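Local coordinates for cytochrome b5-domain protein (Methanococcoides burtonii, PDB 6VZ6) that binds a b-type heme through two axial histidines in a cytochrome b5-like domain and so probably serves in electron transfer, at residues A[33-36]-A[37-40]; A[55-58]-A[59-62]. All coordinates share one frame; numbering follows the deposited sequence.

Interaction 1 (A[33-36]-A[37-40]); sequences TESM and LWED. With HEM (protoporphyrin IX containing Fe), chain B.
Ser35 and the two residues that follow Met36 are drawn together by hydrogen bonds round a tight bend. The hydroxyl of Ser35 works twice: OG accepts the backbone N-H of Leu37 at 2.9 Å. Ser35 OG also donates to the heme propionate oxygen HEM O1D at 2.6 Å. A chi1 of 163° swings OG away from the backbone N of Ser35, to a point between the Leu37 N-H and the propionate, a post for which a short hydroxyl side chain is well suited. The peptide oxygen of Ser35 takes the N-H of Trp38 (N to O 3.1 Å), closing a type I beta turn from Ser35 to Trp38.

In the cytochrome b5 fold this loop, between strand 28-31 and strand 42-43, forms part of one wall of the heme pocket, and nonpolar contacts finish it. Leu37 extends its CD1 branch to the heme carbon CAA (3.6 Å), a fitting place for a branched aliphatic tip. Trp38 presents the edge of its indole to the porphyrin, CZ2 lying 3.8 Å from C4C; Ser35 OG meets CD1 at that ring's edge. A broad flat ring suits this place, since it can meet the porphyrin at its edge while stacking on the axial ligand His43, whose ND1 is hydrogen-bonded to Leu37 O.

Two waters bridge the outer side. One donates to Thr33 O and Trp38 O, while the other donates to Met36 O and accepts from Glu39 N.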
loop_
_atom_site.group_PDB
_atom_site.type_symbol
_atom_site.label_atom_id
_atom_site.label_comp_id
_atom_site.label_asym_id
_atom_site.label_seq_id
_atom_site.Cartn_x
_atom_site.Cartn_y
_atom_site.Cartn_z
ATOM N N THR A 33 1.670 1.155 -7.352
ATOM C CA THR A 33 2.654 2.034 -8.001
ATOM C C THR A 33 2.050 2.776 -9.192
ATOM O O THR A 33 2.406 3.936 -9.453
ATOM C CB THR A 33 3.857 1.192 -8.484
ATOM O OG1 THR A 33 4.413 0.475 -7.394
ATOM C CG2 THR A 33 4.930 2.052 -9.126
ATOM N N GLU A 34 1.114 2.114 -9.885
ATOM C CA GLU A 34 0.485 2.585 -11.107
ATOM C C GLU A 34 -0.636 3.575 -10.873
ATOM O O GLU A 34 -1.057 4.243 -11.810
ATOM C CB GLU A 34 -0.149 1.389 -11.851
ATOM C CG GLU A 34 -1.091 0.462 -10.936
ATOM C CD GLU A 34 -0.336 -0.623 -10.115
ATOM O OE1 GLU A 34 -0.309 -1.803 -10.492
ATOM O OE2 GLU A 34 0.208 -0.326 -9.074
ATOM N N SER A 35 -1.152 3.688 -9.659
ATOM C CA SER A 35 -2.303 4.535 -9.430
ATOM C C SER A 35 -1.922 6.008 -9.564
ATOM O O SER A 35 -0.932 6.479 -8.982
ATOM C CB SER A 35 -2.879 4.283 -8.041
ATOM O OG SER A 35 -3.744 5.353 -7.671
ATOM N N MET A 36 -2.739 6.745 -10.304
ATOM C CA MET A 36 -2.559 8.186 -10.386
ATOM C C MET A 36 -2.802 8.877 -9.055
ATOM O O MET A 36 -2.409 10.033 -8.909
ATOM C CB MET A 36 -3.508 8.778 -11.439
ATOM C CG MET A 36 -3.183 8.411 -12.897
ATOM S SD MET A 36 -4.216 9.282 -14.116
ATOM C CE MET A 36 -5.504 10.007 -13.093
ATOM N N LEU A 37 -3.450 8.217 -8.088
ATOM C CA LEU A 37 -3.651 8.799 -6.763
ATOM C C LEU A 37 -2.593 8.398 -5.752
ATOM O O LEU A 37 -2.681 8.810 -4.580
ATOM C CB LEU A 37 -5.026 8.433 -6.224
ATOM C CG LEU A 37 -6.183 8.755 -7.163
ATOM C CD1 LEU A 37 -7.540 8.508 -6.581
ATOM C CD2 LEU A 37 -6.090 10.227 -7.590
ATOM N N TRP A 38 -1.586 7.639 -6.161
ATOM C CA TRP A 38 -0.482 7.263 -5.290
ATOM C C TRP A 38 0.850 7.722 -5.867
ATOM O O TRP A 38 1.883 7.103 -5.622
ATOM C CB TRP A 38 -0.474 5.753 -5.034
ATOM C CG TRP A 38 -1.538 5.373 -4.054
ATOM C CD1 TRP A 38 -2.822 5.061 -4.348
ATOM C CD2 TRP A 38 -1.416 5.292 -2.626
ATOM N NE1 TRP A 38 -3.520 4.776 -3.194
ATOM C CE2 TRP A 38 -2.681 4.922 -2.123
ATOM C CE3 TRP A 38 -0.350 5.468 -1.724
ATOM C CZ2 TRP A 38 -2.932 4.768 -0.755
ATOM C CZ3 TRP A 38 -0.605 5.310 -0.354
ATOM C CH2 TRP A 38 -1.876 4.947 0.113
ATOM N N GLU A 39 0.848 8.843 -6.580
ATOM C CA GLU A 39 2.061 9.322 -7.219
ATOM C C GLU A 39 3.088 9.675 -6.162
ATOM O O GLU A 39 2.774 10.308 -5.143
ATOM C CB GLU A 39 1.768 10.547 -8.098
ATOM C CG GLU A 39 1.033 10.207 -9.401
ATOM C CD GLU A 39 1.032 11.345 -10.426
ATOM O OE1 GLU A 39 0.976 12.535 -10.035
ATOM O OE2 GLU A 39 1.084 11.038 -11.634
ATOM N N ASP A 40 4.321 9.246 -6.403
ATOM C CA ASP A 40 5.428 9.446 -5.479
ATOM C C ASP A 40 5.129 8.876 -4.103
ATOM O O ASP A 40 5.761 9.268 -3.112
ATOM C CB ASP A 40 5.794 10.937 -5.384
ATOM C CG ASP A 40 7.215 11.167 -4.878
ATOM O OD1 ASP A 40 8.153 10.450 -5.326
ATOM O OD2 ASP A 40 7.387 12.063 -4.020
HETATM C CHA HEM B . -9.039 6.183 -3.976
HETATM C CHB HEM B . -8.999 9.641 -0.683
HETATM C CHC HEM B . -7.058 6.666 2.541
HETATM C CHD HEM B . -6.489 3.412 -0.989
HETATM C C1A HEM B . -9.299 7.351 -3.330
HETATM C C2A HEM B . -10.123 8.423 -3.830
HETATM C C3A HEM B . -10.088 9.399 -2.905
HETATM C C4A HEM B . -9.252 8.943 -1.816
HETATM C CMA HEM B . -10.784 10.775 -2.896
HETATM C CAA HEM B . -10.849 8.367 -5.201
HETATM C CBA HEM B . -12.275 8.886 -5.156
HETATM C CGA HEM B . -13.122 7.783 -4.633
HETATM O O1A HEM B . -12.733 6.630 -4.907
HETATM O O2A HEM B . -14.155 8.060 -3.956
HETATM C C1B HEM B . -8.470 9.120 0.453
HETATM C C2B HEM B . -8.287 9.891 1.612
HETATM C C3B HEM B . -7.765 9.118 2.552
HETATM C C4B HEM B . -7.560 7.803 1.973
HETATM C CMB HEM B . -8.697 11.362 1.759
HETATM C CAB HEM B . -7.593 9.688 3.974
HETATM C CBB HEM B . -7.876 8.906 5.025
HETATM C C1C HEM B . -6.752 5.509 1.871
HETATM C C2C HEM B . -6.194 4.302 2.465
HETATM C C3C HEM B . -6.023 3.402 1.476
HETATM C C4C HEM B . -6.486 4.011 0.241
HETATM C CMC HEM B . -5.849 4.180 3.960
HETATM C CAC HEM B . -5.457 1.946 1.476
HETATM C CBC HEM B . -5.566 1.116 2.495
HETATM C C1D HEM B . -7.064 3.903 -2.132
HETATM C C2D HEM B . -7.001 3.315 -3.461
HETATM C C3D HEM B . -7.729 4.064 -4.284
HETATM C C4D HEM B . -8.233 5.164 -3.502
HETATM C CMD HEM B . -6.254 2.005 -3.816
HETATM C CAD HEM B . -7.986 3.878 -5.803
HETATM C CBD HEM B . -6.806 4.482 -6.560
HETATM C CGD HEM B . -6.990 4.443 -8.064
HETATM O O1D HEM B . -6.044 4.781 -8.804
HETATM O O2D HEM B . -8.059 3.995 -8.527
HETATM N NA HEM B . -8.796 7.681 -2.104
HETATM N NB HEM B . -7.990 7.852 0.682
HETATM N NC HEM B . -6.943 5.285 0.519
HETATM N ND HEM B . -7.814 5.044 -2.196
HETATM FE FE HEM B . -7.925 6.475 -0.800
HETATM O O HOH W 1 3.571 5.368 -7.004
HETATM O O HOH W 2 -1.166 11.129 -6.218
#

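Interaction 2 (A[55-58]-A[59-62]); sequences ADHE and DAPH. With HEM (protoporphyrin IX containing Fe), chain B.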
loop_
_atom_site.group_PDB
_atom_site.type_symbol
_atom_site.label_atom_id
_atom_site.label_comp_id
_atom_site.label_asym_id
_atom_site.label_seq_id
_atom_site.Cartn_x
_atom_site.Cartn_y
_atom_site.Cartn_z
ATOM N N ALA A 55 -5.732 0.454 9.734
ATOM C CA ALA A 55 -6.412 1.394 10.626
ATOM C C ALA A 55 -6.815 2.658 9.870
ATOM O O ALA A 55 -7.918 3.174 10.029
ATOM C CB ALA A 55 -5.502 1.745 11.808
ATOM N N ASP A 56 -5.943 3.147 9.000
ATOM C CA ASP A 56 -6.204 4.418 8.339
ATOM C C ASP A 56 -7.373 4.319 7.388
ATOM O O ASP A 56 -8.063 5.316 7.159
ATOM C CB ASP A 56 -4.939 4.881 7.636
ATOM C CG ASP A 56 -3.748 4.896 8.580
ATOM O OD1 ASP A 56 -3.462 5.974 9.117
ATOM O OD2 ASP A 56 -3.117 3.806 8.826
ATOM N N HIS A 57 -7.641 3.128 6.862
ATOM C CA HIS A 57 -8.747 3.000 5.934
ATOM C C HIS A 57 -10.083 3.309 6.597
ATOM O O HIS A 57 -11.067 3.642 5.908
ATOM C CB HIS A 57 -8.778 1.595 5.302
ATOM C CG HIS A 57 -9.594 1.569 4.065
ATOM N ND1 HIS A 57 -10.961 1.373 4.097
ATOM C CD2 HIS A 57 -9.278 1.835 2.773
ATOM C CE1 HIS A 57 -11.446 1.488 2.870
ATOM N NE2 HIS A 57 -10.448 1.780 2.055
ATOM N N GLU A 58 -10.140 3.218 7.922
ATOM C CA GLU A 58 -11.405 3.470 8.604
ATOM C C GLU A 58 -11.869 4.888 8.343
ATOM O O GLU A 58 -13.067 5.140 8.271
ATOM C CB GLU A 58 -11.263 3.200 10.112
ATOM C CG GLU A 58 -11.422 1.730 10.453
ATOM C CD GLU A 58 -11.222 1.447 11.927
ATOM O OE1 GLU A 58 -12.225 1.414 12.674
ATOM O OE2 GLU A 58 -10.051 1.279 12.335
ATOM N N ASP A 59 -10.935 5.816 8.149
ATOM C CA ASP A 59 -11.309 7.211 7.921
ATOM C C ASP A 59 -11.373 7.579 6.454
ATOM O O ASP A 59 -11.701 8.713 6.128
ATOM C CB ASP A 59 -10.317 8.139 8.624
ATOM C CG ASP A 59 -10.223 7.848 10.104
ATOM O OD1 ASP A 59 -11.297 7.738 10.724
ATOM O OD2 ASP A 59 -9.088 7.698 10.624
ATOM N N ALA A 60 -11.020 6.670 5.560
ATOM C CA ALA A 60 -11.000 7.010 4.146
ATOM C C ALA A 60 -12.409 7.342 3.680
ATOM O O ALA A 60 -13.385 6.791 4.198
ATOM C CB ALA A 60 -10.448 5.868 3.309
ATOM N N PRO A 61 -12.542 8.234 2.705
ATOM C CA PRO A 61 -13.868 8.527 2.155
ATOM C C PRO A 61 -14.313 7.521 1.116
ATOM O O PRO A 61 -15.029 7.869 0.187
ATOM C CB PRO A 61 -13.676 9.911 1.545
ATOM C CG PRO A 61 -12.271 9.853 1.072
ATOM C CD PRO A 61 -11.502 9.067 2.080
ATOM N N HIS A 62 -13.899 6.273 1.257
ATOM C CA HIS A 62 -14.298 5.209 0.354
ATOM C C HIS A 62 -14.313 3.914 1.134
ATOM O O HIS A 62 -13.755 3.831 2.233
ATOM C CB HIS A 62 -13.363 5.117 -0.854
ATOM C CG HIS A 62 -11.897 5.159 -0.525
ATOM N ND1 HIS A 62 -11.252 4.119 0.106
ATOM C CD2 HIS A 62 -10.936 6.074 -0.797
ATOM C CE1 HIS A 62 -9.958 4.390 0.225
ATOM N NE2 HIS A 62 -9.737 5.572 -0.320
HETATM C CHA HEM B . -9.039 6.183 -3.976
HETATM C CHB HEM B . -8.999 9.641 -0.683
HETATM C CHC HEM B . -7.058 6.666 2.541
HETATM C CHD HEM B . -6.489 3.412 -0.989
HETATM C C1A HEM B . -9.299 7.351 -3.330
HETATM C C2A HEM B . -10.123 8.423 -3.830
HETATM C C3A HEM B . -10.088 9.399 -2.905
HETATM C C4A HEM B . -9.252 8.943 -1.816
HETATM C CMA HEM B . -10.784 10.775 -2.896
HETATM C CAA HEM B . -10.849 8.367 -5.201
HETATM C CBA HEM B . -12.275 8.886 -5.156
HETATM C CGA HEM B . -13.122 7.783 -4.633
HETATM O O1A HEM B . -12.733 6.630 -4.907
HETATM O O2A HEM B . -14.155 8.060 -3.956
HETATM C C1B HEM B . -8.470 9.120 0.453
HETATM C C2B HEM B . -8.287 9.891 1.612
HETATM C C3B HEM B . -7.765 9.118 2.552
HETATM C C4B HEM B . -7.560 7.803 1.973
HETATM C CMB HEM B . -8.697 11.362 1.759
HETATM C CAB HEM B . -7.593 9.688 3.974
HETATM C CBB HEM B . -7.876 8.906 5.025
HETATM C C1C HEM B . -6.752 5.509 1.871
HETATM C C2C HEM B . -6.194 4.302 2.465
HETATM C C3C HEM B . -6.023 3.402 1.476
HETATM C C4C HEM B . -6.486 4.011 0.241
HETATM C CMC HEM B . -5.849 4.180 3.960
HETATM C CAC HEM B . -5.457 1.946 1.476
HETATM C CBC HEM B . -5.566 1.116 2.495
HETATM C C1D HEM B . -7.064 3.903 -2.132
HETATM C C2D HEM B . -7.001 3.315 -3.461
HETATM C C3D HEM B . -7.729 4.064 -4.284
HETATM C C4D HEM B . -8.233 5.164 -3.502
HETATM C CMD HEM B . -6.254 2.005 -3.816
HETATM C CAD HEM B . -7.986 3.878 -5.803
HETATM C CBD HEM B . -6.806 4.482 -6.560
HETATM C CGD HEM B . -6.990 4.443 -8.064
HETATM O O1D HEM B . -6.044 4.781 -8.804
HETATM O O2D HEM B . -8.059 3.995 -8.527
HETATM N NA HEM B . -8.796 7.681 -2.104
HETATM N NB HEM B . -7.990 7.852 0.682
HETATM N NC HEM B . -6.943 5.285 0.519
HETATM N ND HEM B . -7.814 5.044 -2.196
HETATM FE FE HEM B . -7.925 6.475 -0.800
HETATM O O HOH W 3 -13.754 3.874 5.036
#
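His57 and His62 bring their imidazoles together beside the heme, in the helix-to-loop connection that supplies an axial ligand of this cytochrome b5 fold. A type I turn from His57 to Ala60 leads out of helix 54-57, held by Ala60 N to His57 O at 3.0 Å and preceded by Asp59 N to Asp56 O. On the packed side, Ala60 CB lies over a face of the His57 ring in a CH-pi contact, 4.3 Å from its centroid, and also over the His62 ring near its rim; a methyl is small enough for the corner where both rings and the porphyrin meet. The two imidazoles meet obliquely, planes at 54°, with His57 NE2 in the plane of the His62 ring at its edge; a flat imidazole offers Ala60 a face and His62 a nitrogen. Replacing His57 by an alanine is likely to strip Ala60 CB of its ring face and leave a gap at the edge of His62. Pro61 CD closes on the heme at C2B (3.4 Å). The outer side is looser and polar: Glu58 and Asp59 are exposed, and a water lies 2.8 Å from both His57 O and His62 O. With CG between its backbone N and carbonyl carbon (chi1 47°), His62 delivers NE2 to the heme iron at 2.1 Å.

How the interactions relate
Interaction 1 comes first along the chain and closes before interaction 2 opens; their centres lie 18 Å apart, their nearest atoms about 7 Å, and they do not touch. The heme, which both contact, joins them. Residues 33-40 form a loop between strand 28-31 and strand 42-43, whereas residues 55-62 run from helix 54-57 into the loop that precedes strand 72-76. Both belong to the same cytochrome b5-like domain. One contact stands next to the axial ligand His43 and holds a propionate, while the other carries His62, so two separate turns hold one heme, the second supplying an iron ligand and the first lying beside the residue that supplies the other.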